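Local coordinates for adhesion and penetration protein autotransporter (Haemophilus influenzae, PDB 3SYJ), which probably acts as a serine protease and promotes bacterial adherence, aggregation and invasion from the cell surface, this chain being its secreted passenger domain, at residues V75-V80 and V99-Y104; K314-V319 and R323-N328; D469-G474 and G478-N483; G650-S655 and A660-V665; T671-S676 and T682-V687. All blocks are in the same frame, centred on the assembly; numbering follows the deposited sequence.

Contact 1: V75-V80 and V99-Y104; sequences VGYTDV and VKRNNY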
# COMPACT_ATOMS: atom_id res chain seq x y z
N VAL A 75 -40.02 59.11 32.10
CA VAL A 75 -40.05 60.42 31.46
C VAL A 75 -38.67 60.99 31.17
O VAL A 75 -38.55 62.06 30.59
CB VAL A 75 -40.83 61.44 32.32
CG1 VAL A 75 -42.27 61.02 32.47
CG2 VAL A 75 -40.17 61.61 33.68
N GLY A 76 -37.62 60.27 31.57
CA GLY A 76 -36.27 60.80 31.47
C GLY A 76 -35.39 60.35 30.31
O GLY A 76 -34.59 61.14 29.79
N TYR A 77 -35.51 59.09 29.91
CA TYR A 77 -34.59 58.55 28.90
C TYR A 77 -34.90 59.13 27.53
O TYR A 77 -36.04 59.39 27.21
CB TYR A 77 -34.61 57.01 28.88
CG TYR A 77 -35.80 56.37 28.21
CD1 TYR A 77 -35.63 55.44 27.19
CD2 TYR A 77 -37.11 56.67 28.61
CE1 TYR A 77 -36.72 54.83 26.57
CE2 TYR A 77 -38.20 56.06 28.00
CZ TYR A 77 -38.00 55.15 26.98
OH TYR A 77 -39.07 54.54 26.35
N THR A 78 -33.86 59.36 26.73
CA THR A 78 -34.03 60.01 25.43
C THR A 78 -33.53 59.15 24.28
O THR A 78 -33.59 59.55 23.13
CB THR A 78 -33.28 61.34 25.39
OG1 THR A 78 -31.90 61.11 25.73
CG2 THR A 78 -33.87 62.31 26.39
N ASP A 79 -33.02 57.96 24.60
CA ASP A 79 -32.45 57.08 23.59
C ASP A 79 -32.31 55.65 24.11
O ASP A 79 -32.41 55.40 25.31
CB ASP A 79 -31.08 57.61 23.14
CG ASP A 79 -30.17 57.95 24.29
OD1 ASP A 79 -29.97 57.08 25.17
OD2 ASP A 79 -29.64 59.08 24.33
N VAL A 80 -32.09 54.72 23.19
CA VAL A 80 -31.89 53.33 23.55
C VAL A 80 -30.75 52.75 22.74
O VAL A 80 -30.37 53.31 21.71
CB VAL A 80 -33.16 52.47 23.33
CG1 VAL A 80 -34.23 52.83 24.35
CG2 VAL A 80 -33.68 52.64 21.91
N VAL A 99 -37.52 60.47 18.96
CA VAL A 99 -37.90 61.72 18.30
C VAL A 99 -39.36 62.05 18.59
O VAL A 99 -39.81 63.16 18.34
CB VAL A 99 -37.69 61.64 16.77
CG1 VAL A 99 -36.24 61.31 16.46
CG2 VAL A 99 -38.61 60.60 16.15
N LYS A 100 -40.08 61.08 19.12
CA LYS A 100 -41.48 61.26 19.47
C LYS A 100 -41.86 60.17 20.46
O LYS A 100 -41.68 58.99 20.17
CB LYS A 100 -42.34 61.18 18.21
CG LYS A 100 -43.81 61.39 18.45
CD LYS A 100 -44.09 62.78 18.96
CE LYS A 100 -45.57 63.09 18.89
NZ LYS A 100 -45.93 64.29 19.69
N ARG A 101 -42.38 60.57 21.62
CA ARG A 101 -42.67 59.63 22.71
C ARG A 101 -43.97 58.86 22.51
O ARG A 101 -44.09 57.72 22.93
CB ARG A 101 -42.72 60.36 24.06
CG ARG A 101 -41.49 61.20 24.35
CD ARG A 101 -41.25 61.35 25.84
NE ARG A 101 -39.82 61.34 26.10
CZ ARG A 101 -39.18 60.42 26.82
NH1 ARG A 101 -39.85 59.43 27.40
NH2 ARG A 101 -37.88 60.52 26.99
N ASN A 102 -44.93 59.51 21.87
CA ASN A 102 -46.26 58.94 21.70
C ASN A 102 -46.83 58.44 23.02
O ASN A 102 -47.18 57.27 23.16
CB ASN A 102 -46.25 57.82 20.65
CG ASN A 102 -45.90 58.34 19.25
OD1 ASN A 102 -46.49 59.31 18.77
ND2 ASN A 102 -44.95 57.69 18.60
N ASN A 103 -46.92 59.35 23.99
CA ASN A 103 -47.59 59.06 25.24
C ASN A 103 -49.08 58.87 25.01
O ASN A 103 -49.75 59.73 24.44
CB ASN A 103 -47.34 60.18 26.27
CG ASN A 103 -45.88 60.26 26.69
OD1 ASN A 103 -45.18 59.25 26.79
ND2 ASN A 103 -45.41 61.48 26.96
N TYR A 104 -49.59 57.72 25.44
CA TYR A 104 -51.00 57.37 25.32
C TYR A 104 -51.92 58.43 25.92
O TYR A 104 -51.65 58.95 27.00
CB TYR A 104 -51.22 56.06 26.04
CG TYR A 104 -52.48 55.32 25.69
CD1 TYR A 104 -52.50 54.43 24.62
CD2 TYR A 104 -53.63 55.48 26.45
CE1 TYR A 104 -53.65 53.74 24.31
CE2 TYR A 104 -54.78 54.79 26.14
CZ TYR A 104 -54.79 53.92 25.08
OH TYR A 104 -55.93 53.22 24.77

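Contact 2: K314-V319 and R323-N328; sequences KEKDKV and RYDGPN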
# COMPACT_ATOMS: atom_id res chain seq x y z
N LYS A 314 -34.78 69.65 20.20
CA LYS A 314 -35.37 69.08 21.41
C LYS A 314 -36.55 69.91 21.88
O LYS A 314 -36.53 71.13 21.83
CB LYS A 314 -34.34 69.05 22.54
CG LYS A 314 -32.97 68.56 22.14
CD LYS A 314 -32.87 67.06 22.21
CE LYS A 314 -31.40 66.63 22.24
NZ LYS A 314 -30.67 67.03 21.00
N GLU A 315 -37.59 69.23 22.36
CA GLU A 315 -38.73 69.92 22.94
C GLU A 315 -39.49 68.99 23.87
O GLU A 315 -39.30 67.77 23.82
CB GLU A 315 -39.65 70.45 21.84
CG GLU A 315 -40.55 71.59 22.27
CD GLU A 315 -41.31 72.21 21.11
OE1 GLU A 315 -40.86 73.25 20.59
OE2 GLU A 315 -42.35 71.64 20.71
N LYS A 316 -40.35 69.56 24.70
CA LYS A 316 -41.15 68.77 25.61
C LYS A 316 -42.39 68.23 24.91
O LYS A 316 -43.19 68.99 24.37
CB LYS A 316 -41.55 69.59 26.84
CG LYS A 316 -42.38 68.84 27.87
CD LYS A 316 -42.46 69.62 29.17
CE LYS A 316 -43.49 69.01 30.13
NZ LYS A 316 -43.58 69.79 31.40
N ASP A 317 -42.55 66.91 24.92
CA ASP A 317 -43.64 66.25 24.23
C ASP A 317 -44.94 66.39 25.03
O ASP A 317 -44.94 66.88 26.16
CB ASP A 317 -43.30 64.78 24.04
CG ASP A 317 -43.91 64.19 22.79
OD1 ASP A 317 -44.87 64.77 22.25
OD2 ASP A 317 -43.42 63.13 22.35
N LYS A 318 -46.04 65.95 24.42
CA LYS A 318 -47.34 66.01 25.06
C LYS A 318 -47.34 65.20 26.34
O LYS A 318 -46.87 64.06 26.36
CB LYS A 318 -48.43 65.49 24.11
CG LYS A 318 -48.81 66.45 22.98
CD LYS A 318 -49.73 65.79 21.92
CE LYS A 318 -48.97 64.89 20.93
NZ LYS A 318 -49.81 64.36 19.80
N VAL A 319 -47.86 65.79 27.42
CA VAL A 319 -48.08 65.07 28.67
C VAL A 319 -49.58 64.98 28.96
O VAL A 319 -50.24 66.00 29.12
CB VAL A 319 -47.39 65.78 29.84
CG1 VAL A 319 -47.57 64.98 31.12
CG2 VAL A 319 -45.91 65.97 29.53
N ARG A 323 -49.27 63.09 36.56
CA ARG A 323 -48.38 62.24 37.34
C ARG A 323 -47.12 61.96 36.54
O ARG A 323 -46.02 61.92 37.08
CB ARG A 323 -49.08 60.92 37.71
CG ARG A 323 -50.37 61.11 38.48
CD ARG A 323 -51.24 59.85 38.44
NE ARG A 323 -50.62 58.73 39.14
CZ ARG A 323 -51.05 57.47 39.05
NH1 ARG A 323 -52.10 57.18 38.29
NH2 ARG A 323 -50.43 56.51 39.72
N TYR A 324 -47.30 61.79 35.23
CA TYR A 324 -46.20 61.45 34.34
C TYR A 324 -45.55 62.67 33.71
O TYR A 324 -45.06 62.62 32.58
CB TYR A 324 -46.68 60.48 33.26
CG TYR A 324 -47.53 59.39 33.83
CD1 TYR A 324 -47.23 58.81 35.05
CD2 TYR A 324 -48.65 58.92 33.15
CE1 TYR A 324 -48.01 57.81 35.58
CE2 TYR A 324 -49.43 57.92 33.67
CZ TYR A 324 -49.12 57.37 34.89
OH TYR A 324 -49.91 56.37 35.40
N ASP A 325 -45.54 63.78 34.45
CA ASP A 325 -44.87 64.98 33.98
C ASP A 325 -43.37 64.79 34.19
O ASP A 325 -42.95 63.88 34.89
CB ASP A 325 -45.39 66.21 34.71
CG ASP A 325 -45.08 67.50 33.98
OD1 ASP A 325 -44.35 67.44 32.97
OD2 ASP A 325 -45.55 68.58 34.41
N GLY A 326 -42.58 65.64 33.56
CA GLY A 326 -41.13 65.51 33.60
C GLY A 326 -40.56 65.98 32.27
O GLY A 326 -41.32 66.42 31.40
N PRO A 327 -39.28 65.78 32.01
CA PRO A 327 -38.66 66.22 30.77
C PRO A 327 -39.33 65.78 29.46
O PRO A 327 -39.57 66.60 28.62
CB PRO A 327 -37.25 65.68 30.88
CG PRO A 327 -37.05 65.53 32.26
CD PRO A 327 -38.30 65.12 32.86
N ASN A 328 -39.69 64.53 29.31
CA ASN A 328 -40.49 64.12 28.16
C ASN A 328 -39.97 64.61 26.80
O ASN A 328 -40.71 65.02 25.95
CB ASN A 328 -41.92 64.53 28.32
CG ASN A 328 -42.65 63.68 29.26
OD1 ASN A 328 -43.08 62.63 28.91
ND2 ASN A 328 -42.82 64.14 30.48

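Contact 3: D469-G474 and G478-N483; sequences DKFYFG and GRLDLN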
# COMPACT_ATOMS: atom_id res chain seq x y z
N ASP A 469 -9.72 49.38 7.77
CA ASP A 469 -9.65 49.69 9.19
C ASP A 469 -10.99 50.20 9.71
O ASP A 469 -11.22 50.20 10.91
CB ASP A 469 -8.56 50.74 9.46
CG ASP A 469 -7.16 50.18 9.31
OD1 ASP A 469 -7.01 48.93 9.28
OD2 ASP A 469 -6.20 50.99 9.23
N LYS A 470 -11.86 50.62 8.80
CA LYS A 470 -13.16 51.19 9.16
C LYS A 470 -14.33 50.20 8.93
O LYS A 470 -15.49 50.60 8.94
CB LYS A 470 -13.40 52.47 8.36
CG LYS A 470 -12.48 53.63 8.71
CD LYS A 470 -13.01 54.39 9.90
CE LYS A 470 -12.07 55.52 10.31
NZ LYS A 470 -10.73 54.99 10.72
N PHE A 471 -14.01 48.93 8.70
CA PHE A 471 -15.03 47.92 8.50
C PHE A 471 -15.10 47.10 9.78
O PHE A 471 -14.08 46.78 10.37
CB PHE A 471 -14.65 47.02 7.31
CG PHE A 471 -15.70 45.99 6.95
CD1 PHE A 471 -16.54 46.18 5.86
CD2 PHE A 471 -15.84 44.84 7.70
CE1 PHE A 471 -17.50 45.24 5.52
CE2 PHE A 471 -16.81 43.89 7.38
CZ PHE A 471 -17.64 44.09 6.30
N TYR A 472 -16.31 46.78 10.22
CA TYR A 472 -16.44 45.98 11.43
C TYR A 472 -17.62 45.01 11.36
O TYR A 472 -18.67 45.32 10.79
CB TYR A 472 -16.57 46.87 12.67
CG TYR A 472 -17.84 47.69 12.70
CD1 TYR A 472 -18.98 47.21 13.33
CD2 TYR A 472 -17.90 48.93 12.08
CE1 TYR A 472 -20.16 47.95 13.34
CE2 TYR A 472 -19.06 49.67 12.09
CZ TYR A 472 -20.19 49.18 12.73
OH TYR A 472 -21.34 49.93 12.73
N PHE A 473 -17.41 43.83 11.95
CA PHE A 473 -18.51 42.93 12.27
C PHE A 473 -18.97 43.22 13.70
O PHE A 473 -18.29 42.89 14.67
CB PHE A 473 -18.06 41.47 12.14
CG PHE A 473 -17.53 41.11 10.78
CD1 PHE A 473 -18.36 40.55 9.82
CD2 PHE A 473 -16.20 41.34 10.45
CE1 PHE A 473 -17.87 40.22 8.57
CE2 PHE A 473 -15.71 41.01 9.20
CZ PHE A 473 -16.55 40.45 8.26
N GLY A 474 -20.13 43.86 13.82
CA GLY A 474 -20.68 44.16 15.12
C GLY A 474 -21.41 42.97 15.71
O GLY A 474 -21.13 41.83 15.37
N GLY A 478 -22.30 39.11 10.25
CA GLY A 478 -22.90 38.97 8.94
C GLY A 478 -21.85 38.53 7.93
O GLY A 478 -20.74 38.15 8.33
N ARG A 479 -22.18 38.57 6.64
CA ARG A 479 -21.27 38.06 5.61
C ARG A 479 -20.59 39.16 4.83
O ARG A 479 -21.25 40.03 4.25
CB ARG A 479 -21.99 37.12 4.63
CG ARG A 479 -22.18 35.70 5.14
CD ARG A 479 -23.06 34.85 4.23
NE ARG A 479 -23.99 34.03 5.02
CZ ARG A 479 -23.63 32.95 5.71
NH1 ARG A 479 -22.37 32.55 5.69
NH2 ARG A 479 -24.52 32.27 6.40
N LEU A 480 -19.26 39.14 4.82
CA LEU A 480 -18.49 39.95 3.90
C LEU A 480 -18.11 39.03 2.75
O LEU A 480 -17.27 38.14 2.91
CB LEU A 480 -17.24 40.52 4.58
CG LEU A 480 -16.23 41.19 3.64
CD1 LEU A 480 -16.88 42.31 2.85
CD2 LEU A 480 -15.00 41.71 4.39
N ASP A 481 -18.77 39.22 1.61
CA ASP A 481 -18.50 38.42 0.41
C ASP A 481 -17.52 39.15 -0.49
O ASP A 481 -17.89 40.10 -1.19
CB ASP A 481 -19.80 38.11 -0.34
CG ASP A 481 -19.55 37.45 -1.70
OD1 ASP A 481 -18.51 36.79 -1.86
OD2 ASP A 481 -20.41 37.60 -2.60
N LEU A 482 -16.27 38.69 -0.47
CA LEU A 482 -15.20 39.30 -1.24
C LEU A 482 -15.44 39.22 -2.75
O LEU A 482 -14.84 39.97 -3.53
CB LEU A 482 -13.88 38.61 -0.90
CG LEU A 482 -13.50 38.68 0.58
CD1 LEU A 482 -12.17 38.02 0.76
CD2 LEU A 482 -13.46 40.12 1.03
N ASN A 483 -16.30 38.29 -3.16
CA ASN A 483 -16.72 38.19 -4.55
C ASN A 483 -15.54 38.33 -5.50
O ASN A 483 -15.59 39.12 -6.44
CB ASN A 483 -17.76 39.26 -4.85
CG ASN A 483 -18.33 39.14 -6.26
OD1 ASN A 483 -18.31 38.07 -6.86
ND2 ASN A 483 -18.84 40.25 -6.79

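Contact 4: G650-S655 and A660-V665; sequences GNWTVS and ATFGVV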
# COMPACT_ATOMS: atom_id res chain seq x y z
N GLY A 650 -6.83 19.21 6.78
CA GLY A 650 -6.02 19.79 5.72
C GLY A 650 -4.58 19.32 5.84
O GLY A 650 -4.19 18.78 6.87
N ASN A 651 -3.79 19.53 4.79
CA ASN A 651 -2.41 19.07 4.78
C ASN A 651 -1.45 20.18 5.19
O ASN A 651 -1.65 21.33 4.83
CB ASN A 651 -2.03 18.50 3.41
CG ASN A 651 -2.86 17.27 3.04
OD1 ASN A 651 -3.13 16.41 3.87
ND2 ASN A 651 -3.27 17.21 1.78
N TRP A 652 -0.41 19.82 5.93
CA TRP A 652 0.50 20.80 6.50
C TRP A 652 1.84 20.78 5.80
O TRP A 652 2.39 19.72 5.54
CB TRP A 652 0.69 20.54 8.01
CG TRP A 652 -0.52 20.90 8.84
CD1 TRP A 652 -1.68 20.19 8.96
CD2 TRP A 652 -0.68 22.07 9.65
NE1 TRP A 652 -2.56 20.84 9.79
CE2 TRP A 652 -1.97 22.00 10.23
CE3 TRP A 652 0.13 23.17 9.95
CZ2 TRP A 652 -2.45 22.99 11.08
CZ3 TRP A 652 -0.35 24.15 10.79
CH2 TRP A 652 -1.64 24.06 11.35
N THR A 653 2.35 21.97 5.49
CA THR A 653 3.72 22.12 5.02
C THR A 653 4.45 23.17 5.85
O THR A 653 4.12 24.36 5.81
CB THR A 653 3.78 22.52 3.54
OG1 THR A 653 3.15 21.51 2.75
CG2 THR A 653 5.23 22.67 3.10
N VAL A 654 5.43 22.72 6.62
CA VAL A 654 6.19 23.61 7.48
C VAL A 654 7.62 23.67 6.94
O VAL A 654 8.27 22.63 6.77
CB VAL A 654 6.19 23.10 8.93
CG1 VAL A 654 6.75 24.15 9.87
CG2 VAL A 654 4.79 22.70 9.34
N SER A 655 8.10 24.87 6.67
CA SER A 655 9.37 25.02 5.98
C SER A 655 10.26 26.07 6.65
O SER A 655 9.90 26.64 7.67
CB SER A 655 9.14 25.37 4.51
OG SER A 655 8.41 26.57 4.37
N ALA A 660 5.26 24.09 13.95
CA ALA A 660 3.84 23.79 14.14
C ALA A 660 3.66 22.84 15.32
O ALA A 660 4.31 21.81 15.39
CB ALA A 660 3.24 23.19 12.89
N THR A 661 2.77 23.21 16.24
CA THR A 661 2.55 22.42 17.46
C THR A 661 1.08 22.10 17.65
O THR A 661 0.22 22.98 17.50
CB THR A 661 3.06 23.19 18.69
OG1 THR A 661 4.44 23.52 18.50
CG2 THR A 661 2.90 22.35 19.95
N PHE A 662 0.78 20.84 17.99
CA PHE A 662 -0.60 20.39 18.15
C PHE A 662 -0.86 19.77 19.52
O PHE A 662 -0.11 18.91 19.98
CB PHE A 662 -0.95 19.33 17.10
CG PHE A 662 -0.68 19.75 15.68
CD1 PHE A 662 -1.72 20.12 14.85
CD2 PHE A 662 0.60 19.72 15.16
CE1 PHE A 662 -1.49 20.49 13.53
CE2 PHE A 662 0.85 20.08 13.85
CZ PHE A 662 -0.20 20.47 13.03
N GLY A 663 -1.94 20.20 20.16
CA GLY A 663 -2.40 19.59 21.40
C GLY A 663 -1.89 20.29 22.65
O GLY A 663 -0.80 20.85 22.65
N VAL A 664 -2.69 20.26 23.71
CA VAL A 664 -2.23 20.70 25.02
C VAL A 664 -1.96 19.48 25.88
O VAL A 664 -2.60 18.45 25.72
CB VAL A 664 -3.26 21.59 25.73
CG1 VAL A 664 -3.42 22.91 24.98
CG2 VAL A 664 -4.59 20.87 25.84
N VAL A 665 -1.00 19.61 26.80
CA VAL A 665 -0.57 18.47 27.62
C VAL A 665 -1.12 18.56 29.04
O VAL A 665 -0.87 19.55 29.74
CB VAL A 665 0.98 18.39 27.68
CG1 VAL A 665 1.41 17.22 28.55
CG2 VAL A 665 1.58 18.28 26.29

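Contact 5: T671-S676 and T682-V687; sequences TICTRS and TTCQKV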
# COMPACT_ATOMS: atom_id res chain seq x y z
N THR A 671 0.49 27.35 26.77
CA THR A 671 0.16 28.73 26.43
C THR A 671 -1.27 28.80 25.89
O THR A 671 -1.58 28.23 24.85
CB THR A 671 1.15 29.33 25.42
OG1 THR A 671 2.49 29.25 25.94
CG2 THR A 671 0.82 30.79 25.15
N ILE A 672 -2.15 29.48 26.62
CA ILE A 672 -3.55 29.56 26.22
C ILE A 672 -3.91 30.99 25.81
O ILE A 672 -3.66 31.94 26.56
CB ILE A 672 -4.49 29.09 27.36
CG1 ILE A 672 -4.12 27.67 27.82
CG2 ILE A 672 -5.95 29.14 26.93
CD1 ILE A 672 -4.14 26.64 26.72
N CYS A 673 -4.49 31.13 24.62
CA CYS A 673 -4.89 32.43 24.10
C CYS A 673 -6.40 32.59 24.15
O CYS A 673 -7.13 31.78 23.58
CB CYS A 673 -4.43 32.59 22.66
SG CYS A 673 -2.69 32.94 22.50
N THR A 674 -6.86 33.65 24.80
CA THR A 674 -8.29 33.93 24.89
C THR A 674 -8.54 35.41 24.74
O THR A 674 -7.73 36.23 25.17
CB THR A 674 -8.87 33.50 26.26
OG1 THR A 674 -8.15 34.18 27.29
CG2 THR A 674 -8.74 32.01 26.47
N ARG A 675 -9.66 35.76 24.10
CA ARG A 675 -10.06 37.16 23.97
C ARG A 675 -11.22 37.50 24.91
O ARG A 675 -12.17 36.74 25.04
CB ARG A 675 -10.44 37.51 22.52
CG ARG A 675 -11.27 38.79 22.46
CD ARG A 675 -10.94 39.71 21.30
NE ARG A 675 -11.83 39.47 20.17
CZ ARG A 675 -12.32 40.41 19.36
NH1 ARG A 675 -12.04 41.69 19.54
NH2 ARG A 675 -13.12 40.04 18.37
N SER A 676 -11.12 38.64 25.57
CA SER A 676 -12.15 39.05 26.52
C SER A 676 -13.35 39.59 25.77
O SER A 676 -13.22 40.53 24.99
CB SER A 676 -11.60 40.12 27.45
OG SER A 676 -12.66 40.84 28.05
N THR A 682 -7.02 40.59 23.72
CA THR A 682 -6.56 39.21 23.64
C THR A 682 -5.36 39.00 24.55
O THR A 682 -4.45 39.82 24.58
CB THR A 682 -6.17 38.81 22.19
OG1 THR A 682 -7.28 39.06 21.32
CG2 THR A 682 -5.79 37.33 22.11
N THR A 683 -5.37 37.91 25.30
CA THR A 683 -4.28 37.62 26.22
C THR A 683 -3.73 36.22 25.99
O THR A 683 -4.49 35.26 25.90
CB THR A 683 -4.73 37.74 27.68
OG1 THR A 683 -5.13 39.10 27.94
CG2 THR A 683 -3.61 37.36 28.62
N CYS A 684 -2.41 36.11 25.88
CA CYS A 684 -1.76 34.80 25.76
C CYS A 684 -0.86 34.58 26.96
O CYS A 684 -0.00 35.41 27.24
CB CYS A 684 -0.92 34.72 24.49
SG CYS A 684 -1.87 34.75 22.96
N GLN A 685 -1.05 33.47 27.65
CA GLN A 685 -0.30 33.21 28.87
C GLN A 685 -0.25 31.72 29.21
O GLN A 685 -1.18 30.96 28.89
CB GLN A 685 -0.94 33.95 30.03
CG GLN A 685 -2.14 33.22 30.59
CD GLN A 685 -3.14 34.14 31.25
OE1 GLN A 685 -2.78 34.94 32.12
NE2 GLN A 685 -4.40 34.03 30.85
N LYS A 686 0.83 31.33 29.87
CA LYS A 686 1.02 29.96 30.33
C LYS A 686 0.03 29.66 31.45
O LYS A 686 -0.08 30.42 32.40
CB LYS A 686 2.44 29.77 30.84
CG LYS A 686 3.52 29.99 29.80
CD LYS A 686 3.97 28.69 29.18
CE LYS A 686 5.30 28.86 28.47
NZ LYS A 686 6.03 27.57 28.38
N VAL A 687 -0.68 28.55 31.32
CA VAL A 687 -1.69 28.17 32.29
C VAL A 687 -1.48 26.71 32.65
O VAL A 687 -1.26 25.87 31.78
CB VAL A 687 -3.13 28.32 31.72
CG1 VAL A 687 -4.18 27.83 32.72
CG2 VAL A 687 -3.40 29.76 31.29
O HOH W 1 -5.58 33.08 28.23

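Contact 1: V75-V80 and V99-Y104
Arg101 sets its CG opposite the carbonyl carbon (chi1 -53°), and its chain bends at chi3 (144°). This carries the guanidinium across to the backbone of 75-80. Tyr77 has its CG between its own N and carbonyl carbon, which brings the ring beside the same group. The two planes are almost perpendicular, 82° apart. The closest approach of the side chains is from Tyr77 CE2 to Arg101 NH1, at 3.8 Å. NH1 meets the ring obliquely, neither over its face nor at its edge.

The backbone supplies the rest. Val75 O lies over one face of the guanidinium, offset toward its rim. Tyr77 O lies at the edge, but the model puts it too close to NH2, so the exact placing of that nitrogen, and with it of the group, is uncertain. Thr78 adds its CG2 methyl nearby.

The polar groups have their partners outside the two segments. Arg101 NE is hydrogen-bonded to Ile329 O, and Tyr77 OH to His117 NE2. The contact lies in the Peptidase S6 part of the chain, where strand 79-80 runs antiparallel to strand 96-100. The side chain of Tyr77 is about 10 Å from that of Ser218, the active-site serine by similarity.

Arg101 is buried. The carbonyl of Ile329, bonded to NE, may partly balance the buried charge, and the NE bond probably limits rotation of the group.

Contact 2: K314-V319 and R323-N328
Strands 315-316 and 329-330 form a short antiparallel pair, and this contact closes the loop that joins them. Asp317 N donates to Asn328 O at 2.8 Å. The bond is nearly straight at hydrogen (164°).

Lys316 reaches over the loop. Its CG is opposite the backbone N (chi1 -179°) and the chain beyond is extended. Lys316 NZ meets Asp325 OD1 at 2.9 Å, in a salt bridge that uses the syn lone pair of the carboxylate. The two side chains cross at about a right angle. OD1 is gripped a second time: Gly326 N donates to Asp325 OD1 from above the carboxylate plane, at 2.6 Å. Lys316 CE passes 3.6 Å from Gly326 O.

Asn328 turns its amide back into its own turn. Its ND2 gives a 2.9 Å hydrogen bond to Gly326 O, which lies near the amide plane, and a weak one to Tyr324 O. Val319 packs on this amide, with CG2 3.7 Å from Asn328 ND2. Its other methyl, CG1, is 3.7 Å from Tyr324 O.

Asp317 is buried. Its carboxylate forms a salt bridge with Lys100 and accepts a hydrogen bond from Arg101 N, which ties the loop to the protease part. Tyr324 touches His73 and Asp115, the probable triad partners of Ser218. The arrangement is that of a beta-hairpin loop closed at its base by a backbone hydrogen bond and braced across by a salt bridge, beside a probable serine protease site.

Contact 3: D469-G474 and G478-N483
The hydrophobic interior of the passenger's beta-helix is the setting here, where Leu480 fits against the rings of Phe471 and Phe473. Leu480 CB is 3.7 Å from Phe473 CZ and 4.0 Å from Phe471 CZ. Of the two rings, the methyls beyond it meet that of Phe471. Leu480 CD2 lies over one face of the Phe471 ring, offset toward the rim, and Leu480 CD1 is 4.0 Å from Phe471 CZ. Phe471 has its CG opposite the backbone N (chi1 -176°), which extends the ring inward to the leucine.

The axes of strands 471-473 and 478-481 run at 141° and approach to 8.8 Å. These successive strands lie on different sheets and meet through side chains. Each has parallel neighbours in adjacent coils: 449-452 and 493-494 for the first, 455-460 and 499-502 for the second. This is the coil-on-coil order of a beta-helix, in which inward residues fill the space between the sheets.

Phe473 crosses Leu480 at about a right angle. The edge of its ring also meets the backbone: Phe473 CE1 is 3.5 Å from Gly478 O, near the ring plane. Phe471 CE2 lies over one face of the Phe473 ring, 3.5 Å above its plane and offset toward the rim. Leu451, on the parallel neighbour 449-452, touches both phenylalanines, while Val458 packs on Leu480 and Ile501 on Phe473.

Contact 4: G650-S655 and A660-V665
The six-membered ring of Trp652 receives the edge of Phe662 on one face, in a T-shaped pair. The ring centres are 4.9 Å apart and the planes stand at 79°. Phe662 CZ sits over the middle of the indole, 3.6 Å above its plane. At the Phe662 edge, Trp652 CD2 lies in the plane of the phenyl ring. Trp652 also stacks with Phe632, from a neighbouring strand.

This is core packing of the beta-helix, in the second beta-solenoid repeat region of the family. The axes of strand segments 651-654 and 660-662 approach to 9.7 Å, at 138° to each other, so the strands are joined by side chains and not by backbone pairing. Their parallel neighbours lie in adjacent coils, among them strands 701-709 and 714-718.

The two aromatic side chains come from opposite directions across the interior. Val717 and Val641 pack on Phe662, and Ala639 on Trp652. Beside the ring pair, Ala660 fills the corner with its one methyl. Its CB is 4.3 Å from Trp652 CZ3 and 3.9 Å from Val654 CG2.

Contact 5: T671-S676 and T682-V687
Cys673 and Cys684 face each other across an antiparallel hairpin and are joined by a disulfide, SG to SG 2.0 Å. Each SG is anti to its own carbonyl carbon, which turns both sulfurs to one face where they can bond, and chi3 of 107° makes the bridge right-handed. The cysteines are a non-hydrogen-bonded pair, CA atoms 4.3 Å apart. Thr671, Arg675, Thr682 and Lys686 share their face of the sheet. Thr671 and Lys686 cross obliquely, OG1 of Thr671 3.6 Å from CD of Lys686. Arg675 passes Thr682 similarly, and its NH2 goes on to Asn494 O and Asn540 OD1.

The other face carries Ile672, Thr674, Thr683 and Gln685. Ile672 crosses Val687 at about a right angle, CG1 to CB 4.1 Å. A water bridges both strands here: it donates to Ile672 O, accepts from Gln685 NE2 at 3.0 Å, and is 2.9 Å from Thr674 OG1. Thr674 OG1 lies between its backbone N and carbonyl carbon (chi1 58°), which turns it to this water.

Two hydrogen-bonded pairs flank the bridge. Ile672 N donates to Gln685 O (2.9 Å) and Thr683 N to Thr674 O; Gln685 N and Thr674 N return bonds to Ile672 O and Thr683 O.

The hairpin lies against the outside of the beta-helix. Its disulfide face rests on strands 536-539, 567-575 and 586-593, with Leu569 touching Cys673 and Thr682, and Phe588 touching Thr671 and Cys673.

How the contacts relate
The five contacts follow one another along the chain. Contacts 1 and 2 lie at the protease end, with centres 9 Å apart. The Lys100 to Asp317 salt bridge (NZ to OD1 2.8 Å) joins them, and Val75 CG1 packs on Tyr324 O. Both are close to Ser218, the active-site serine by similarity; the side chain of Tyr324 is about 9 Å from it. Contacts 3 and 4 fill the beta-helix interior at different levels, their centres 29 Å apart. Contact 5 is the hairpin that follows contact 4, and Val664 CG1 touches Ile672 CD1 at 4.2 Å. Its nearest atoms are about 7 Å from contact 3. Contact 4 lies farthest from the protease, about 57 Å from contact 1 between centres.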